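Local structure of NanU sialic acid binding protein (Bacteroides fragilis, 4L7T) at residues 28-33 with 106-111; 112-117 with 126-131; 445-450 with 483-488; 451-456 with 479-484. The protein binds sialic acid with high affinity as a SusD-family outer-membrane protein, probably in partnership with NanO for uptake of the sugar. One frame throughout, in Å; residues are numbered along the deposited sequence.

Contact 1 (28-33 with 106-111); sequences NYWKTE and INLMIA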
loop_
_atom_site.group_PDB
_atom_site.type_symbol
_atom_site.label_atom_id
_atom_site.label_comp_id
_atom_site.label_asym_id
_atom_site.label_seq_id
_atom_site.Cartn_x
_atom_site.Cartn_y
_atom_site.Cartn_z
ATOM N N ASN A 28 -1.531 36.624 4.636
ATOM C CA ASN A 28 -2.789 36.622 5.395
ATOM C C ASN A 28 -3.329 35.239 5.621
ATOM O O ASN A 28 -4.264 35.048 6.409
ATOM C CB ASN A 28 -3.839 37.566 4.746
ATOM C CG ASN A 28 -4.040 37.300 3.225
ATOM O OD1 ASN A 28 -3.121 37.455 2.393
ATOM N ND2 ASN A 28 -5.225 36.882 2.884
ATOM N N TYR A 29 -2.777 34.252 4.881
ATOM C CA TYR A 29 -3.241 32.862 5.058
ATOM C C TYR A 29 -2.338 32.124 6.003
ATOM O O TYR A 29 -2.552 30.936 6.218
ATOM C CB TYR A 29 -3.384 32.056 3.709
ATOM C CG TYR A 29 -4.280 32.770 2.728
ATOM C CD1 TYR A 29 -5.628 32.958 3.026
ATOM C CD2 TYR A 29 -3.756 33.321 1.538
ATOM C CE1 TYR A 29 -6.466 33.686 2.164
ATOM C CE2 TYR A 29 -4.590 34.042 0.645
ATOM C CZ TYR A 29 -5.945 34.194 0.965
ATOM O OH TYR A 29 -6.804 34.898 0.131
ATOM N N TRP A 30 -1.336 32.809 6.541
ATOM C CA TRP A 30 -0.457 32.175 7.557
ATOM C C TRP A 30 -0.358 32.984 8.868
ATOM O O TRP A 30 0.735 33.091 9.419
ATOM C CB TRP A 30 0.926 32.034 6.948
ATOM C CG TRP A 30 0.826 31.309 5.600
ATOM C CD1 TRP A 30 0.547 31.859 4.348
ATOM C CD2 TRP A 30 0.947 29.881 5.387
ATOM N NE1 TRP A 30 0.522 30.860 3.388
ATOM C CE2 TRP A 30 0.790 29.648 3.987
ATOM C CE3 TRP A 30 1.202 28.795 6.238
ATOM C CZ2 TRP A 30 0.837 28.340 3.421
ATOM C CZ3 TRP A 30 1.299 27.500 5.677
ATOM C CH2 TRP A 30 1.094 27.287 4.279
ATOM N N LYS A 31 -1.465 33.538 9.318
ATOM C CA LYS A 31 -1.414 34.455 10.505
ATOM C C LYS A 31 -1.746 33.777 11.807
ATOM O O LYS A 31 -1.467 34.358 12.866
ATOM C CB LYS A 31 -2.455 35.591 10.344
ATOM C CG LYS A 31 -2.174 36.567 9.258
ATOM C CD LYS A 31 -0.848 37.212 9.407
ATOM C CE LYS A 31 -0.635 38.308 8.364
ATOM N NZ LYS A 31 0.402 39.265 8.827
ATOM N N THR A 32 -2.327 32.579 11.777
ATOM C CA THR A 32 -2.823 31.932 12.999
ATOM C C THR A 32 -2.413 30.486 12.971
ATOM O O THR A 32 -2.217 29.916 11.890
ATOM C CB THR A 32 -4.355 32.005 13.211
ATOM O OG1 THR A 32 -5.056 31.204 12.221
ATOM C CG2 THR A 32 -4.856 33.457 13.071
ATOM N N GLU A 33 -2.254 29.895 14.152
ATOM C CA GLU A 33 -2.151 28.434 14.227
ATOM C C GLU A 33 -3.294 27.695 13.466
ATOM O O GLU A 33 -3.039 26.638 12.796
ATOM C CB GLU A 33 -2.184 28.009 15.690
ATOM C CG GLU A 33 -1.637 26.581 15.853
ATOM C CD GLU A 33 -2.646 25.482 15.678
ATOM O OE1 GLU A 33 -3.905 25.678 15.838
ATOM O OE2 GLU A 33 -2.153 24.331 15.367
ATOM N N ILE A 106 3.867 20.543 0.121
ATOM C CA ILE A 106 4.645 20.288 1.334
ATOM C C ILE A 106 5.807 21.215 1.457
ATOM O O ILE A 106 6.147 21.657 2.558
ATOM C CB ILE A 106 5.196 18.830 1.334
ATOM C CG1 ILE A 106 4.017 17.915 1.325
ATOM C CG2 ILE A 106 6.025 18.489 2.566
ATOM C CD1 ILE A 106 4.463 16.372 1.046
ATOM N N ASN A 107 6.432 21.528 0.329
ATOM C CA ASN A 107 7.599 22.359 0.387
ATOM C C ASN A 107 7.214 23.786 0.928
ATOM O O ASN A 107 8.025 24.391 1.559
ATOM C CB ASN A 107 8.243 22.454 -1.008
ATOM C CG ASN A 107 8.940 21.169 -1.391
ATOM O OD1 ASN A 107 9.230 20.341 -0.516
ATOM N ND2 ASN A 107 9.194 20.970 -2.693
ATOM N N LEU A 108 6.031 24.233 0.564
ATOM C CA LEU A 108 5.379 25.527 1.001
ATOM C C LEU A 108 5.148 25.441 2.520
ATOM O O LEU A 108 5.597 26.335 3.272
ATOM C CB LEU A 108 4.033 25.796 0.319
ATOM C CG LEU A 108 3.414 27.164 0.772
ATOM C CD1 LEU A 108 4.340 28.349 0.496
ATOM C CD2 LEU A 108 2.025 27.415 0.179
ATOM N N MET A 109 4.521 24.337 2.951
ATOM C CA MET A 109 4.301 24.130 4.445
ATOM C C MET A 109 5.596 24.210 5.192
ATOM O O MET A 109 5.676 24.882 6.248
ATOM C CB MET A 109 3.525 22.832 4.712
ATOM C CG MET A 109 3.292 22.554 6.250
ATOM S SD MET A 109 2.096 23.733 6.803
ATOM C CE MET A 109 1.767 23.063 8.499
ATOM N N ILE A 110 6.615 23.519 4.708
ATOM C CA ILE A 110 7.888 23.525 5.342
ATOM C C ILE A 110 8.493 24.924 5.482
ATOM O O ILE A 110 8.994 25.260 6.569
ATOM C CB ILE A 110 8.879 22.539 4.662
ATOM C CG1 ILE A 110 8.346 21.129 4.919
ATOM C CG2 ILE A 110 10.274 22.761 5.164
ATOM C CD1 ILE A 110 9.113 20.023 4.086
ATOM N N ALA A 111 8.496 25.721 4.379
ATOM C CA ALA A 111 9.095 27.062 4.455
ATOM C C ALA A 111 8.229 27.921 5.393
ATOM O O ALA A 111 8.775 28.643 6.216
ATOM C CB ALA A 111 9.128 27.720 3.057
#
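Trp-30 reaches out of the loop before helix 33-48 and sets the far rim of its indole against Leu-108 and Met-109 of helix 99-115. From CB the side chain leaves with CG anti to the carbonyl carbon (chi1 -53°), and the second torsion sets the ring plane nearly perpendicular to the plane of CA, CB and CG (chi2 85°). On the five-membered ring NE1 donates to the backbone O of Ile-24, which satisfies the indole's polar atom and helps set the rotation of the ring. Further out, CZ2 meets the isobutyl group of Leu-108, with Leu-108 CD2 at 3.6 Å and Leu-108 CG at 3.9 Å. The methyl comes in obliquely. Two atoms along the rim, Trp-30 CZ3 meets Met-109 SD at 4.0 Å. This is a Met-aromatic contact made at the edge: SD lies 5.3 Å from the centroid of the Trp-30 six-membered ring and 88° off its normal, close to the ring plane. Met-109 gets there through a bend at its second torsion, although its CB points away from the loop. Phe-39 of helix 33-48 packs on Trp-30, Leu-108 and Met-109, and Lys-112 adds a cation-pi contact to the indole. The buried indole, oriented in part by Ile-24, thus joins its loop to helix 99-115 by dispersion and the Met-aromatic contact, without a hydrogen bond between the segments.

Contact 2 (112-117 with 126-131); sequences KTKETT and YYLGEA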
loop_
_atom_site.group_PDB
_atom_site.type_symbol
_atom_site.label_atom_id
_atom_site.label_comp_id
_atom_site.label_asym_id
_atom_site.label_seq_id
_atom_site.Cartn_x
_atom_site.Cartn_y
_atom_site.Cartn_z
ATOM N N LYS A 112 6.922 27.803 5.317
ATOM C CA LYS A 112 6.060 28.717 6.143
ATOM C C LYS A 112 6.250 28.388 7.624
ATOM O O LYS A 112 6.344 29.313 8.496
ATOM C CB LYS A 112 4.572 28.644 5.809
ATOM C CG LYS A 112 4.200 29.299 4.422
ATOM C CD LYS A 112 4.590 30.795 4.331
ATOM C CE LYS A 112 3.993 31.390 3.052
ATOM N NZ LYS A 112 4.298 32.900 2.949
ATOM N N THR A 113 6.329 27.089 7.929
ATOM C CA THR A 113 6.556 26.691 9.330
ATOM C C THR A 113 7.909 27.040 9.828
ATOM O O THR A 113 8.042 27.433 11.020
ATOM C CB THR A 113 6.302 25.145 9.402
ATOM O OG1 THR A 113 4.992 24.904 8.938
ATOM C CG2 THR A 113 6.382 24.636 10.869
ATOM N N LYS A 114 8.950 26.898 9.033
ATOM C CA LYS A 114 10.260 27.355 9.492
ATOM C C LYS A 114 10.340 28.882 9.776
ATOM O O LYS A 114 11.117 29.306 10.642
ATOM C CB LYS A 114 11.401 26.943 8.549
ATOM C CG LYS A 114 11.627 25.422 8.504
ATOM C CD LYS A 114 12.707 25.124 7.490
ATOM C CE LYS A 114 13.253 23.704 7.615
ATOM N NZ LYS A 114 13.681 23.235 9.009
ATOM N N GLU A 115 9.503 29.655 9.080
ATOM C CA GLU A 115 9.544 31.138 9.120
ATOM C C GLU A 115 8.594 31.775 10.141
ATOM O O GLU A 115 8.640 32.992 10.355
ATOM C CB GLU A 115 9.083 31.717 7.744
ATOM C CG GLU A 115 10.089 31.439 6.630
ATOM C CD GLU A 115 9.523 31.558 5.161
ATOM O OE1 GLU A 115 8.315 31.899 4.959
ATOM O OE2 GLU A 115 10.317 31.258 4.217
ATOM N N THR A 116 7.696 31.004 10.718
ATOM C CA THR A 116 6.590 31.604 11.428
ATOM C C THR A 116 7.021 32.213 12.754
ATOM O O THR A 116 8.056 31.881 13.305
ATOM C CB THR A 116 5.530 30.566 11.718
ATOM O OG1 THR A 116 4.319 31.180 12.174
ATOM C CG2 THR A 116 5.994 29.530 12.750
ATOM N N THR A 117 6.189 33.140 13.209
ATOM C CA THR A 117 6.311 33.661 14.592
ATOM C C THR A 117 5.073 33.424 15.400
ATOM O O THR A 117 4.921 33.972 16.527
ATOM C CB THR A 117 6.674 35.139 14.583
ATOM O OG1 THR A 117 5.505 35.901 14.473
ATOM C CG2 THR A 117 7.581 35.454 13.461
ATOM N N TYR A 126 6.043 19.589 15.417
ATOM C CA TYR A 126 5.212 18.468 15.042
ATOM C C TYR A 126 4.821 18.616 13.561
ATOM O O TYR A 126 4.804 17.601 12.819
ATOM C CB TYR A 126 3.997 18.387 15.917
ATOM C CG TYR A 126 3.400 17.040 15.902
ATOM C CD1 TYR A 126 3.774 16.110 16.851
ATOM C CD2 TYR A 126 2.480 16.677 14.912
ATOM C CE1 TYR A 126 3.211 14.837 16.826
ATOM C CE2 TYR A 126 1.920 15.399 14.861
ATOM C CZ TYR A 126 2.288 14.483 15.845
ATOM O OH TYR A 126 1.723 13.244 15.778
ATOM N N TYR A 127 4.525 19.875 13.154
ATOM C CA TYR A 127 4.158 20.025 11.727
ATOM C C TYR A 127 5.332 19.660 10.845
ATOM O O TYR A 127 5.114 19.076 9.764
ATOM C CB TYR A 127 3.691 21.463 11.452
ATOM C CG TYR A 127 2.277 21.751 11.927
ATOM C CD1 TYR A 127 1.214 20.898 11.714
ATOM C CD2 TYR A 127 2.009 22.968 12.600
ATOM C CE1 TYR A 127 -0.062 21.178 12.100
ATOM C CE2 TYR A 127 0.755 23.275 13.011
ATOM C CZ TYR A 127 -0.308 22.418 12.786
ATOM O OH TYR A 127 -1.593 22.702 13.249
ATOM N N LEU A 128 6.547 20.044 11.215
ATOM C CA LEU A 128 7.730 19.693 10.457
ATOM C C LEU A 128 7.957 18.179 10.456
ATOM O O LEU A 128 8.314 17.566 9.450
ATOM C CB LEU A 128 9.025 20.370 10.956
ATOM C CG LEU A 128 8.927 21.912 10.820
ATOM C CD1 LEU A 128 10.102 22.473 11.481
ATOM C CD2 LEU A 128 8.899 22.293 9.262
ATOM N N GLY A 129 7.728 17.542 11.583
ATOM C CA GLY A 129 7.727 16.041 11.569
ATOM C C GLY A 129 6.789 15.471 10.543
ATOM O O GLY A 129 7.204 14.542 9.794
ATOM N N GLU A 130 5.556 15.968 10.451
ATOM C CA GLU A 130 4.595 15.424 9.498
ATOM C C GLU A 130 5.026 15.735 8.059
ATOM O O GLU A 130 4.945 14.866 7.163
ATOM C CB GLU A 130 3.183 15.949 9.687
ATOM C CG GLU A 130 2.640 15.552 11.101
ATOM C CD GLU A 130 1.229 15.880 11.289
ATOM O OE1 GLU A 130 1.013 17.109 11.371
ATOM O OE2 GLU A 130 0.333 15.024 11.483
ATOM N N ALA A 131 5.475 16.982 7.819
ATOM C CA ALA A 131 5.721 17.388 6.445
ATOM C C ALA A 131 6.982 16.744 5.906
ATOM O O ALA A 131 6.978 16.283 4.760
ATOM C CB ALA A 131 5.886 18.987 6.402
#
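The ring of Tyr-127 turns no face or edge to Thr-113; only the root of the side chain does, Tyr-127 CB standing 4.2 Å from Thr-113 CG2. Beyond that carbon the ring turns off to helix 33-48, where it packs on Ser-37 and Asn-40, touches Met-109 on the way, and brings its OH into a hydrogen bond with Glu-33 OE2. The contact belongs to a helical hairpin: helices 99-115 and 121-146 follow one another in the chain and run roughly antiparallel, in a region of TPR-like family relationship. They come together close to the turn, with the CA atoms of Thr-113 and Leu-128 only 7.2 Å apart. Thr-113 divides its two branches between the helices. Its methyl, CG2, is anti to the backbone N (chi1, measured to OG1, is -57°) and lies against Leu-128 CG at 3.7 Å and Leu-128 CD2 at 3.8 Å. Its hydroxyl OG1 turns back to the O of Met-109 one helical turn earlier, so the polar branch is satisfied inside its own helix while the apolar one does the packing. Thr-113 and Leu-128 lie alongside, pointing opposite ways, with Leu-128 CD2 also touching Thr-113 CB. Phe-36 of helix 33-48 also touches Thr-113. At the outer margin of this buried patch the aliphatic part of Lys-114 takes over, its CG reaching Leu-128 CD2 at 4.2 Å.

Contact 3 (445-450 with 483-488); sequences YMSGDE and TKRTSA. With NA (sodium ion), chain F.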
loop_
_atom_site.group_PDB
_atom_site.type_symbol
_atom_site.label_atom_id
_atom_site.label_comp_id
_atom_site.label_asym_id
_atom_site.label_seq_id
_atom_site.Cartn_x
_atom_site.Cartn_y
_atom_site.Cartn_z
ATOM N N TYR A 445 3.098 -19.409 -5.983
ATOM C CA TYR A 445 2.897 -18.131 -5.260
ATOM C C TYR A 445 3.734 -18.030 -3.985
ATOM O O TYR A 445 4.017 -16.927 -3.474
ATOM C CB TYR A 445 1.420 -17.939 -4.918
ATOM C CG TYR A 445 0.524 -17.927 -6.119
ATOM C CD1 TYR A 445 0.447 -16.782 -6.930
ATOM C CD2 TYR A 445 -0.278 -19.034 -6.394
ATOM C CE1 TYR A 445 -0.372 -16.773 -8.031
ATOM C CE2 TYR A 445 -1.126 -19.065 -7.527
ATOM C CZ TYR A 445 -1.166 -17.905 -8.319
ATOM O OH TYR A 445 -1.952 -17.870 -9.446
ATOM N N MET A 446 4.204 -19.172 -3.502
ATOM C CA MET A 446 4.714 -19.242 -2.135
ATOM C C MET A 446 5.318 -20.575 -1.861
ATOM O O MET A 446 4.922 -21.572 -2.471
ATOM C CB MET A 446 3.656 -18.924 -1.081
ATOM C CG MET A 446 2.406 -19.829 -1.049
ATOM S SD MET A 446 1.091 -19.356 0.091
ATOM C CE MET A 446 0.712 -17.634 -0.335
ATOM N N SER A 447 6.277 -20.594 -0.929
ATOM C CA SER A 447 6.943 -21.864 -0.619
ATOM C C SER A 447 7.009 -22.082 0.861
ATOM O O SER A 447 6.447 -21.302 1.644
ATOM C CB SER A 447 8.295 -21.990 -1.353
ATOM O OG SER A 447 9.159 -20.948 -1.095
ATOM N N GLY A 448 7.620 -23.187 1.274
ATOM C CA GLY A 448 7.577 -23.547 2.682
ATOM C C GLY A 448 8.481 -22.706 3.589
ATOM O O GLY A 448 9.351 -21.914 3.153
ATOM N N ASP A 449 8.264 -22.910 4.903
ATOM C CA ASP A 449 9.030 -22.195 5.918
ATOM C C ASP A 449 10.525 -22.517 6.001
ATOM O O ASP A 449 11.244 -21.819 6.747
ATOM C CB ASP A 449 8.438 -22.412 7.351
ATOM C CG ASP A 449 7.136 -21.657 7.622
ATOM O OD1 ASP A 449 6.651 -20.844 6.802
ATOM O OD2 ASP A 449 6.535 -21.930 8.690
ATOM N N GLU A 450 11.055 -23.492 5.217
ATOM C CA GLU A 450 12.453 -23.826 5.325
ATOM C C GLU A 450 13.358 -22.723 4.965
ATOM O O GLU A 450 14.543 -22.781 5.270
ATOM C CB GLU A 450 12.895 -24.987 4.416
ATOM C CG GLU A 450 11.855 -25.976 3.995
ATOM C CD GLU A 450 10.849 -25.427 2.990
ATOM O OE1 GLU A 450 11.148 -25.116 1.783
ATOM O OE2 GLU A 450 9.727 -25.402 3.418
ATOM N N THR A 483 11.697 -11.827 -11.108
ATOM C CA THR A 483 11.551 -12.557 -12.382
ATOM C C THR A 483 11.047 -13.990 -12.147
ATOM O O THR A 483 10.401 -14.569 -13.021
ATOM C CB THR A 483 12.913 -12.520 -13.181
ATOM O OG1 THR A 483 13.898 -13.165 -12.391
ATOM C CG2 THR A 483 13.290 -11.091 -13.481
ATOM N N LYS A 484 11.290 -14.587 -10.981
ATOM C CA LYS A 484 10.748 -15.896 -10.684
ATOM C C LYS A 484 9.257 -15.933 -10.638
ATOM O O LYS A 484 8.637 -16.851 -11.194
ATOM C CB LYS A 484 11.331 -16.428 -9.370
ATOM C CG LYS A 484 10.781 -17.708 -9.008
ATOM C CD LYS A 484 11.403 -18.872 -9.846
ATOM C CE LYS A 484 10.917 -20.229 -9.273
ATOM N NZ LYS A 484 11.069 -21.378 -10.213
ATOM N N ARG A 485 8.656 -14.904 -10.006
ATOM C CA ARG A 485 7.225 -14.962 -9.761
ATOM C C ARG A 485 6.402 -14.018 -10.620
ATOM O O ARG A 485 5.154 -14.034 -10.550
ATOM C CB ARG A 485 6.915 -14.799 -8.261
ATOM C CG ARG A 485 7.301 -16.074 -7.470
ATOM C CD ARG A 485 6.690 -16.072 -6.088
ATOM N NE ARG A 485 6.864 -17.340 -5.374
ATOM C CZ ARG A 485 7.647 -17.513 -4.301
ATOM N NH1 ARG A 485 8.396 -16.513 -3.850
ATOM N NH2 ARG A 485 7.621 -18.684 -3.674
ATOM N N THR A 486 7.031 -13.165 -11.407
ATOM C CA THR A 486 6.242 -12.211 -12.222
ATOM C C THR A 486 6.658 -12.293 -13.674
ATOM O O THR A 486 7.730 -12.874 -13.983
ATOM C CB THR A 486 6.427 -10.757 -11.731
ATOM O OG1 THR A 486 7.650 -10.210 -12.210
ATOM C CG2 THR A 486 6.405 -10.642 -10.175
ATOM N N SER A 487 5.923 -11.605 -14.549
ATOM C CA SER A 487 6.390 -11.500 -15.940
ATOM C C SER A 487 7.340 -10.368 -16.279
ATOM O O SER A 487 7.678 -10.140 -17.456
ATOM C CB SER A 487 5.153 -11.375 -16.827
ATOM O OG SER A 487 4.325 -10.319 -16.360
ATOM N N ALA A 488 7.777 -9.610 -15.258
ATOM C CA ALA A 488 8.702 -8.496 -15.423
ATOM C C ALA A 488 10.063 -9.035 -15.758
ATOM O O ALA A 488 10.429 -10.106 -15.267
ATOM C CB ALA A 488 8.805 -7.641 -14.121
HETATM NA NA NA F . 9.303 -14.429 -15.007
HETATM O O HOH W 1 6.727 -20.776 -5.229
HETATM O O HOH W 2 7.855 -15.972 -14.148
HETATM O O HOH W 3 10.176 -12.821 -16.058
HETATM O O HOH W 4 7.981 -14.816 -16.985
#
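Arg-485, at the C-terminal end of helix 479-485, stretches across to the irregular loop 445-450 that precedes helix 452-463. Its chain is extended from CG to NE, which carries the guanidinium over the backbone of Tyr-445 and Met-446. Tyr-445 O lies over one face of the group, 3.4 Å from Arg-485 NE, but the angle is too poor for a hydrogen bond; Arg-485 NE donates instead to the O of Lys-444, and Tyr-445 O accepts from Arg-470. Arg-485 NH2 packs on Met-446 CA at 3.3 Å and donates to a water at 2.8 Å, which is linked only weakly to Met-446 O. Ser-447 OG sits at the guanidinium edge, in plane, 3.8 Å from Arg-485 NH2, too far to bond. Arg-485 NH1 pairs with Glu-454. Where the helix ends, Thr-486 makes an ST turn, its OG1 accepting from Ala-488 N at 3.1 Å; the same hydroxyl is hydrogen-bonded to Val-482 O, one turn back. The same helix end holds a sodium ion through two backbone carbonyls, Thr-483 O at 2.3 Å and Thr-486 O at 2.4 Å. Three waters complete the five ligands found; one of them also donates to Lys-484 O, another to Ala-488 O.

Contact 4 (451-456 with 479-484); sequences DPLEAI and ADYVTK. With NA (sodium ion), chain F; ACT (acetate ion), chain B.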
loop_
_atom_site.group_PDB
_atom_site.type_symbol
_atom_site.label_atom_id
_atom_site.label_comp_id
_atom_site.label_asym_id
_atom_site.label_seq_id
_atom_site.Cartn_x
_atom_site.Cartn_y
_atom_site.Cartn_z
ATOM N N ASP A 451 12.863 -21.655 4.314
ATOM C CA ASP A 451 13.738 -20.554 4.052
ATOM C C ASP A 451 13.098 -19.315 4.722
ATOM O O ASP A 451 11.928 -19.074 4.464
ATOM C CB ASP A 451 13.884 -20.257 2.555
ATOM C CG ASP A 451 14.780 -19.078 2.321
ATOM O OD1 ASP A 451 16.021 -19.133 2.485
ATOM O OD2 ASP A 451 14.248 -17.942 2.017
ATOM N N PRO A 452 13.833 -18.614 5.605
ATOM C CA PRO A 452 13.225 -17.480 6.385
ATOM C C PRO A 452 12.645 -16.384 5.479
ATOM O O PRO A 452 11.493 -15.961 5.705
ATOM C CB PRO A 452 14.389 -16.953 7.214
ATOM C CG PRO A 452 15.210 -18.188 7.499
ATOM C CD PRO A 452 15.099 -19.065 6.222
ATOM N N LEU A 453 13.403 -15.968 4.474
ATOM C CA LEU A 453 12.871 -14.912 3.590
ATOM C C LEU A 453 11.639 -15.369 2.812
ATOM O O LEU A 453 10.691 -14.568 2.630
ATOM C CB LEU A 453 13.944 -14.365 2.652
ATOM C CG LEU A 453 15.092 -13.557 3.297
ATOM C CD1 LEU A 453 16.121 -13.119 2.278
ATOM C CD2 LEU A 453 14.572 -12.303 4.049
ATOM N N GLU A 454 11.618 -16.589 2.245
ATOM C CA GLU A 454 10.347 -17.100 1.708
ATOM C C GLU A 454 9.213 -17.185 2.688
ATOM O O GLU A 454 8.128 -16.931 2.270
ATOM C CB GLU A 454 10.509 -18.459 0.922
ATOM C CG GLU A 454 11.539 -18.360 -0.197
ATOM C CD GLU A 454 10.971 -17.690 -1.464
ATOM O OE1 GLU A 454 9.718 -17.596 -1.561
ATOM O OE2 GLU A 454 11.768 -17.305 -2.362
ATOM N N ALA A 455 9.457 -17.556 3.980
ATOM C CA ALA A 455 8.375 -17.641 4.942
ATOM C C ALA A 455 7.764 -16.217 5.156
ATOM O O ALA A 455 6.561 -16.092 5.239
ATOM C CB ALA A 455 8.878 -18.184 6.268
ATOM N N ILE A 456 8.629 -15.249 5.198
ATOM C CA ILE A 456 8.218 -13.832 5.399
ATOM C C ILE A 456 7.530 -13.311 4.124
ATOM O O ILE A 456 6.521 -12.614 4.233
ATOM C CB ILE A 456 9.388 -12.956 5.794
ATOM C CG1 ILE A 456 9.867 -13.400 7.197
ATOM C CG2 ILE A 456 8.991 -11.405 5.853
ATOM C CD1 ILE A 456 11.250 -12.875 7.633
ATOM N N ALA A 479 16.010 -8.806 -8.094
ATOM C CA ALA A 479 15.549 -9.088 -9.445
ATOM C C ALA A 479 15.188 -10.560 -9.601
ATOM O O ALA A 479 14.188 -10.869 -10.274
ATOM C CB ALA A 479 16.627 -8.654 -10.488
ATOM N N ASP A 480 15.929 -11.494 -8.972
ATOM C CA ASP A 480 15.644 -12.899 -9.119
ATOM C C ASP A 480 14.319 -13.303 -8.465
ATOM O O ASP A 480 13.623 -14.206 -8.922
ATOM C CB ASP A 480 16.766 -13.769 -8.515
ATOM C CG ASP A 480 18.015 -13.849 -9.431
ATOM O OD1 ASP A 480 17.935 -13.406 -10.611
ATOM O OD2 ASP A 480 19.072 -14.416 -8.996
ATOM N N TYR A 481 14.001 -12.630 -7.343
ATOM C CA TYR A 481 12.690 -12.910 -6.770
ATOM C C TYR A 481 11.538 -12.368 -7.680
ATOM O O TYR A 481 10.487 -12.998 -7.833
ATOM C CB TYR A 481 12.527 -12.239 -5.378
ATOM C CG TYR A 481 13.390 -12.815 -4.331
ATOM C CD1 TYR A 481 12.885 -13.805 -3.453
ATOM C CD2 TYR A 481 14.721 -12.415 -4.238
ATOM C CE1 TYR A 481 13.728 -14.367 -2.454
ATOM C CE2 TYR A 481 15.551 -12.989 -3.278
ATOM C CZ TYR A 481 15.044 -13.938 -2.406
ATOM O OH TYR A 481 15.855 -14.479 -1.394
ATOM N N VAL A 482 11.758 -11.200 -8.260
ATOM C CA VAL A 482 10.775 -10.568 -9.177
ATOM C C VAL A 482 10.600 -11.449 -10.430
ATOM O O VAL A 482 9.453 -11.782 -10.770
ATOM C CB VAL A 482 11.231 -9.160 -9.625
ATOM C CG1 VAL A 482 10.283 -8.563 -10.752
ATOM C CG2 VAL A 482 11.271 -8.163 -8.443
ATOM N N THR A 483 11.697 -11.827 -11.108
ATOM C CA THR A 483 11.551 -12.557 -12.382
ATOM C C THR A 483 11.047 -13.990 -12.147
ATOM O O THR A 483 10.401 -14.569 -13.021
ATOM C CB THR A 483 12.913 -12.520 -13.181
ATOM O OG1 THR A 483 13.898 -13.165 -12.391
ATOM C CG2 THR A 483 13.290 -11.091 -13.481
ATOM N N LYS A 484 11.290 -14.587 -10.981
ATOM C CA LYS A 484 10.748 -15.896 -10.684
ATOM C C LYS A 484 9.257 -15.933 -10.638
ATOM O O LYS A 484 8.637 -16.851 -11.194
ATOM C CB LYS A 484 11.331 -16.428 -9.370
ATOM C CG LYS A 484 10.781 -17.708 -9.008
ATOM C CD LYS A 484 11.403 -18.872 -9.846
ATOM C CE LYS A 484 10.917 -20.229 -9.273
ATOM N NZ LYS A 484 11.069 -21.378 -10.213
HETATM NA NA NA F . 9.303 -14.429 -15.007
HETATM C C ACT B . 19.336 -7.994 -6.759
HETATM O O ACT B . 18.988 -7.415 -5.667
HETATM O OXT ACT B . 18.743 -7.687 -7.858
HETATM C CH3 ACT B . 20.411 -9.035 -6.699
HETATM O O HOH W 5 15.531 -16.735 -0.199
HETATM O O HOH W 2 7.855 -15.972 -14.148
HETATM O O HOH W 3 10.176 -12.821 -16.058
HETATM O O HOH W 4 7.981 -14.816 -16.985
#
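Asp-451 OD2 is gripped twice, and one of its two partners is a water that bridges to Tyr-481 OH on the other segment. The first bond is an N-cap: OD2 accepts from Glu-454 N at 3.0 Å, nearly straight at 170°, on the anti side of the carboxylate and a little out of its plane, closing the first turn of helix 452-463. The second comes from the water, which donates to Asp-451 OD2 at 2.8 Å and stands 2.6 Å from Tyr-481 OH. Helix 452-463 is thereby tied to helix 479-485, in the helical C-terminal part of the SusD-type fold, through one solvent molecule. Direct contact is slight. Glu-454, bent at its second torsion (chi2 -80°), brings OE2 to Tyr-481 CE1 at 3.5 Å and to Tyr-481 CD1 at 3.8 Å, meeting the ring obliquely with the carboxylate and ring planes 24° apart. Its other oxygen, OE1, is engaged by Arg-485, from the same helix as the tyrosine. Leu-453 stands roughly perpendicular to Tyr-481, touching OH with CD1 at 3.9 Å, and rests on helix 388-401 as well. At the start of helix 479-485 an acetate ion, probably from the crystallisation liquor and also bonded by Gln-223, receives the N-H of Ala-479, with Ala-479 N to acetate OXT at 3.0 Å.

The four contacts form two pairs on opposite sides of the chain's centre. Contacts 1 and 2 have centres about 8 Å apart and share helix 99-115; between them Trp-30 CE3 packs on Lys-112 CB at 3.4 Å, and Ile-110 CG1 on Ala-131 CB at 3.6 Å. Contacts 3 and 4, with centres about 6 Å apart, share Thr-483 and Lys-484 on helix 479-485 and both reach the sodium ion; the salt bridge from Arg-485 NH1 to Glu-454 OE1, 2.9 Å, joins them. Centres of contacts 1 and 2 lie about 41 to 47 Å from those of contacts 3 and 4. No sialic acid is bound here, so the atoms do not place either pair relative to its site.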